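Local coordinates for CREG-like beta-barrel domain-containing protein (Agrobacterium tumefaciens, PDB 3DNH), which is of unknown function but has a CREG-like beta-barrel related to FMN-binding pyridoxamine 5'-phosphate oxidases, whose cofactor it may or may not share, at residues Glu27-Arg30 against Val31-Val35; Thr168-Asp171 against Leu172-Asp175. All coordinates share one frame; numbering follows the deposited sequence.

Interaction 1: Glu27-Arg30 against Val31-Val35; sequences EAVR and VARDV
Val31 N donates to Glu27 O over 2.9 Å, the first of four successive i to i+4 bonds that wind the opening turns of helix 28-38. Ala32, Arg33 and Asp34 repeat the pattern on Ala28, Val29 and Arg30, and the series illustrates how an alpha-helix is started from a capped end. Glu27, the N-cap residue, adds a bond of its own: its carboxylate folds back so that OE1 takes the amide of Val29, with 3.0 Å from Val29 N to Glu27 OE1, the donor standing 54° out of the carboxylate plane. Side chains follow the same spacing. The aliphatic part of Arg33 runs past the preceding turn, CG of Arg33 lying 3.5 Å from Val29 O and its CD 4.2 Å from Val29 CG1, before the chain bends at chi3 (79°) and carries the guanidinium away to a salt bridge with Asp222. Arg30 finds a cation-pi partner in Trp236. Asp34, one turn on from Arg30, is modelled in two conformations; in one of them OD1 accepts from Trp236 NE1, and any attraction to Arg30 is probably weak, since no N-H of Arg30 points at that oxygen. The firmer electrostatic feature lies at the N-cap, where the carboxylate of Glu27 answers an amide of the first turn and should suit the positive end of the helix dipole.

Interaction 2: Thr168-Asp171 against Leu172-Asp175; sequences TPAD and LRTD
The guanidinium of Arg173 lies flat against the backbone of Ala170, one face turned to Ala170 CA and to the carbonyl oxygen of Pro169. Its NH2 makes the nearest approach, 3.4 Å from Ala170 CA and 3.5 Å from Ala170 CB, whereas NH1 of Arg173 hangs 3.9 Å from Pro169 O. A bend at chi3 (-34°) turns the long chain back over the short helix it has just left, a worked example of an arginine lying along the turn before it. The backbone beneath is loosely wound, as in a 3-10-like turn. Pro169 O receives Leu172 N at 3.1 Å, an i to i+3 bond with the donor standing 61° out of the carbonyl plane; Arg173 N adds a weak i to i+3 bond to Ala170 O and an equally weak i to i+4 bond to Pro169 O. At the start of the turn, Asp171 reaches back with its carboxylate, and Thr168 N meets Asp171 OD2 at 3.3 Å along an almost straight path, from above the carboxylate plane. Leu172 takes a different direction: its CB rests 3.6 Å from Pro169 O. Leu172 as a whole is buried, its side chain packing on Ala32 and Arg33 of helix 28-38 and on Val154 of strand 144-157, where Pro169 also touches Val154 and Thr151, so that helix 169-172 packs on both helix 28-38 and this long strand of the barrel.

From the N terminus, interaction 1 comes first: it begins at the N-cap Glu27 and runs into helix 28-38, just ahead of the first barrel strand, 41-47. The chain then builds all six strands of the barrel before interaction 2 opens at Thr168, beyond strand 144-157. Each contact is local, interaction 1 spanning the first turns of a helix and interaction 2 a single short turn; the two run in series, neither nested nor crossed. In space they touch. Arg33 joins them: its NH2 probably hydrogen-bonds to Thr174 OG1 at 2.9 Å, and its CD packs on Asp171 O. Through Asp222, the same arginine ties both contacts to the turn between strands 215-220 and 223-227 of the three-stranded sheet, later in the chain.

Interaction 1: Glu27-Arg30 against Val31-Val35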
loop_
_atom_site.group_PDB
_atom_site.type_symbol
_atom_site.label_atom_id
_atom_site.label_comp_id
_atom_site.label_asym_id
_atom_site.label_seq_id
_atom_site.Cartn_x
_atom_site.Cartn_y
_atom_site.Cartn_z
ATOM N N GLU A 27 18.542 -4.034 12.082
ATOM C CA GLU A 27 19.558 -3.083 11.640
ATOM C C GLU A 27 18.985 -2.255 10.532
ATOM O O GLU A 27 18.797 -2.732 9.407
ATOM C CB GLU A 27 20.855 -3.757 11.202
ATOM C CG GLU A 27 22.086 -2.822 11.307
ATOM C CD GLU A 27 22.217 -1.889 10.103
ATOM O OE1 GLU A 27 21.791 -0.721 10.210
ATOM O OE2 GLU A 27 22.741 -2.328 9.051
ATOM N N ALA A 28 18.728 -1.002 10.874
ATOM C CA ALA A 28 17.956 -0.108 10.050
ATOM C C ALA A 28 18.309 -0.211 8.572
ATOM O O ALA A 28 17.416 -0.391 7.758
ATOM C CB ALA A 28 18.095 1.316 10.546
ATOM N N VAL A 29 19.600 -0.123 8.245
ATOM C CA VAL A 29 20.069 -0.049 6.854
ATOM C C VAL A 29 19.772 -1.361 6.109
ATOM O O VAL A 29 19.223 -1.358 5.010
ATOM C CB VAL A 29 21.576 0.335 6.771
ATOM C CG1 VAL A 29 22.144 0.080 5.385
ATOM C CG2 VAL A 29 21.759 1.797 7.164
ATOM N N ARG A 30 20.080 -2.468 6.752
ATOM C CA ARG A 30 19.863 -3.787 6.175
ATOM C C ARG A 30 18.369 -4.115 6.004
ATOM O O ARG A 30 17.933 -4.492 4.909
ATOM C CB ARG A 30 20.621 -4.841 7.007
ATOM C CG ARG A 30 20.203 -6.260 6.714
ATOM C CD ARG A 30 20.298 -6.671 5.219
ATOM N NE ARG A 30 20.844 -8.027 5.196
ATOM C CZ ARG A 30 20.134 -9.143 5.310
ATOM N NH1 ARG A 30 18.808 -9.107 5.374
ATOM N NH2 ARG A 30 20.759 -10.297 5.308
ATOM N N VAL A 31 17.568 -3.915 7.049
ATOM C CA VAL A 31 16.112 -4.078 6.921
ATOM C C VAL A 31 15.546 -3.186 5.803
ATOM O O VAL A 31 14.699 -3.614 5.002
ATOM C CB VAL A 31 15.379 -3.774 8.275
ATOM C CG1 VAL A 31 13.883 -3.672 8.071
ATOM C CG2 VAL A 31 15.684 -4.838 9.310
ATOM N N ALA A 32 16.014 -1.933 5.751
ATOM C CA ALA A 32 15.639 -1.001 4.692
ATOM C C ALA A 32 15.982 -1.476 3.280
ATOM O O ALA A 32 15.149 -1.392 2.394
ATOM C CB ALA A 32 16.278 0.393 4.949
ATOM N N ARG A 33 17.201 -1.962 3.078
ATOM C CA ARG A 33 17.659 -2.406 1.766
ATOM C C ARG A 33 16.909 -3.660 1.345
ATOM O O ARG A 33 16.657 -3.869 0.163
ATOM C CB ARG A 33 19.187 -2.594 1.742
ATOM C CG ARG A 33 19.909 -1.252 1.585
ATOM C CD ARG A 33 21.431 -1.406 1.506
ATOM N NE ARG A 33 21.822 -1.830 0.160
ATOM C CZ ARG A 33 22.970 -2.421 -0.098
ATOM N NH1 ARG A 33 23.820 -2.601 0.900
ATOM N NH2 ARG A 33 23.276 -2.798 -1.344
ATOM N N ASP A 34 16.514 -4.462 2.319
ATOM C CA ASP A 34 15.718 -5.655 2.044
ATOM C C ASP A 34 14.323 -5.295 1.605
ATOM O O ASP A 34 13.827 -5.846 0.631
ATOM C CB ASP A 34 15.646 -6.576 3.261
ATOM C CG ASP A 34 15.487 -8.030 2.869
ATOM O OD1 ASP A 34 16.272 -8.510 2.006
ATOM O OD2 ASP A 34 14.595 -8.702 3.438
ATOM N N VAL A 35 13.697 -4.344 2.292
ATOM C CA VAL A 35 12.367 -3.842 1.868
ATOM C C VAL A 35 12.461 -3.207 0.497
ATOM O O VAL A 35 11.543 -3.334 -0.348
ATOM C CB VAL A 35 11.804 -2.783 2.864
ATOM C CG1 VAL A 35 10.473 -2.216 2.364
ATOM C CG2 VAL A 35 11.613 -3.407 4.246
#

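Interaction 2: Thr168-Asp171 against Leu172-Asp175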
loop_
_atom_site.group_PDB
_atom_site.type_symbol
_atom_site.label_atom_id
_atom_site.label_comp_id
_atom_site.label_asym_id
_atom_site.label_seq_id
_atom_site.Cartn_x
_atom_site.Cartn_y
_atom_site.Cartn_z
ATOM N N THR A 168 20.465 7.393 5.532
ATOM C CA THR A 168 20.645 8.325 4.432
ATOM C C THR A 168 20.349 7.661 3.070
ATOM O O THR A 168 20.474 6.440 2.950
ATOM C CB THR A 168 22.117 8.780 4.429
ATOM O OG1 THR A 168 22.341 9.721 3.374
ATOM C CG2 THR A 168 23.036 7.595 4.216
ATOM N N PRO A 169 19.983 8.464 2.041
ATOM C CA PRO A 169 19.872 7.965 0.675
ATOM C C PRO A 169 21.064 7.114 0.210
ATOM O O PRO A 169 20.859 6.072 -0.415
ATOM C CB PRO A 169 19.746 9.251 -0.140
ATOM C CG PRO A 169 18.958 10.137 0.761
ATOM C CD PRO A 169 19.599 9.892 2.112
ATOM N N ALA A 170 22.288 7.546 0.534
ATOM C CA ALA A 170 23.515 6.812 0.206
ATOM C C ALA A 170 23.546 5.419 0.811
ATOM O O ALA A 170 24.096 4.498 0.205
ATOM C CB ALA A 170 24.770 7.606 0.676
ATOM N N ASP A 171 22.976 5.277 2.014
ATOM C CA ASP A 171 22.938 3.986 2.714
ATOM C C ASP A 171 22.132 2.958 1.932
ATOM O O ASP A 171 22.370 1.767 2.025
ATOM C CB ASP A 171 22.286 4.117 4.092
ATOM C CG ASP A 171 23.230 4.643 5.156
ATOM O OD1 ASP A 171 24.473 4.603 4.990
ATOM O OD2 ASP A 171 22.699 5.122 6.178
ATOM N N LEU A 172 21.145 3.427 1.182
ATOM C CA LEU A 172 20.303 2.504 0.456
ATOM C C LEU A 172 20.890 2.087 -0.876
ATOM O O LEU A 172 20.532 1.018 -1.396
ATOM C CB LEU A 172 18.904 3.077 0.234
ATOM C CG LEU A 172 18.101 3.462 1.456
ATOM C CD1 LEU A 172 16.673 3.676 0.963
ATOM C CD2 LEU A 172 18.153 2.373 2.502
ATOM N N ARG A 173 21.737 2.924 -1.464
ATOM C CA ARG A 173 22.266 2.638 -2.803
ATOM C C ARG A 173 23.269 1.524 -2.844
ATOM O O ARG A 173 24.037 1.356 -1.902
ATOM C CB ARG A 173 22.925 3.863 -3.416
ATOM C CG ARG A 173 22.000 4.613 -4.376
ATOM C CD ARG A 173 22.812 5.664 -5.154
ATOM N NE ARG A 173 23.886 6.243 -4.340
ATOM C CZ ARG A 173 23.753 7.285 -3.517
ATOM N NH1 ARG A 173 22.579 7.912 -3.378
ATOM N NH2 ARG A 173 24.812 7.705 -2.826
ATOM N N THR A 174 23.295 0.780 -3.954
ATOM C CA THR A 174 24.391 -0.165 -4.164
ATOM C C THR A 174 25.531 0.433 -4.967
ATOM O O THR A 174 25.341 0.855 -6.093
ATOM C CB THR A 174 23.894 -1.436 -4.878
ATOM O OG1 THR A 174 22.820 -1.980 -4.116
ATOM C CG2 THR A 174 25.024 -2.446 -5.006
ATOM N N ASP A 175 26.737 0.418 -4.404
ATOM C CA ASP A 175 27.875 1.021 -5.063
ATOM C C ASP A 175 28.422 0.112 -6.173
ATOM O O ASP A 175 28.860 -1.013 -5.913
ATOM C CB ASP A 175 28.941 1.334 -4.019
ATOM C CG ASP A 175 30.093 2.159 -4.568
ATOM O OD1 ASP A 175 30.121 2.475 -5.785
ATOM O OD2 ASP A 175 30.975 2.506 -3.754
#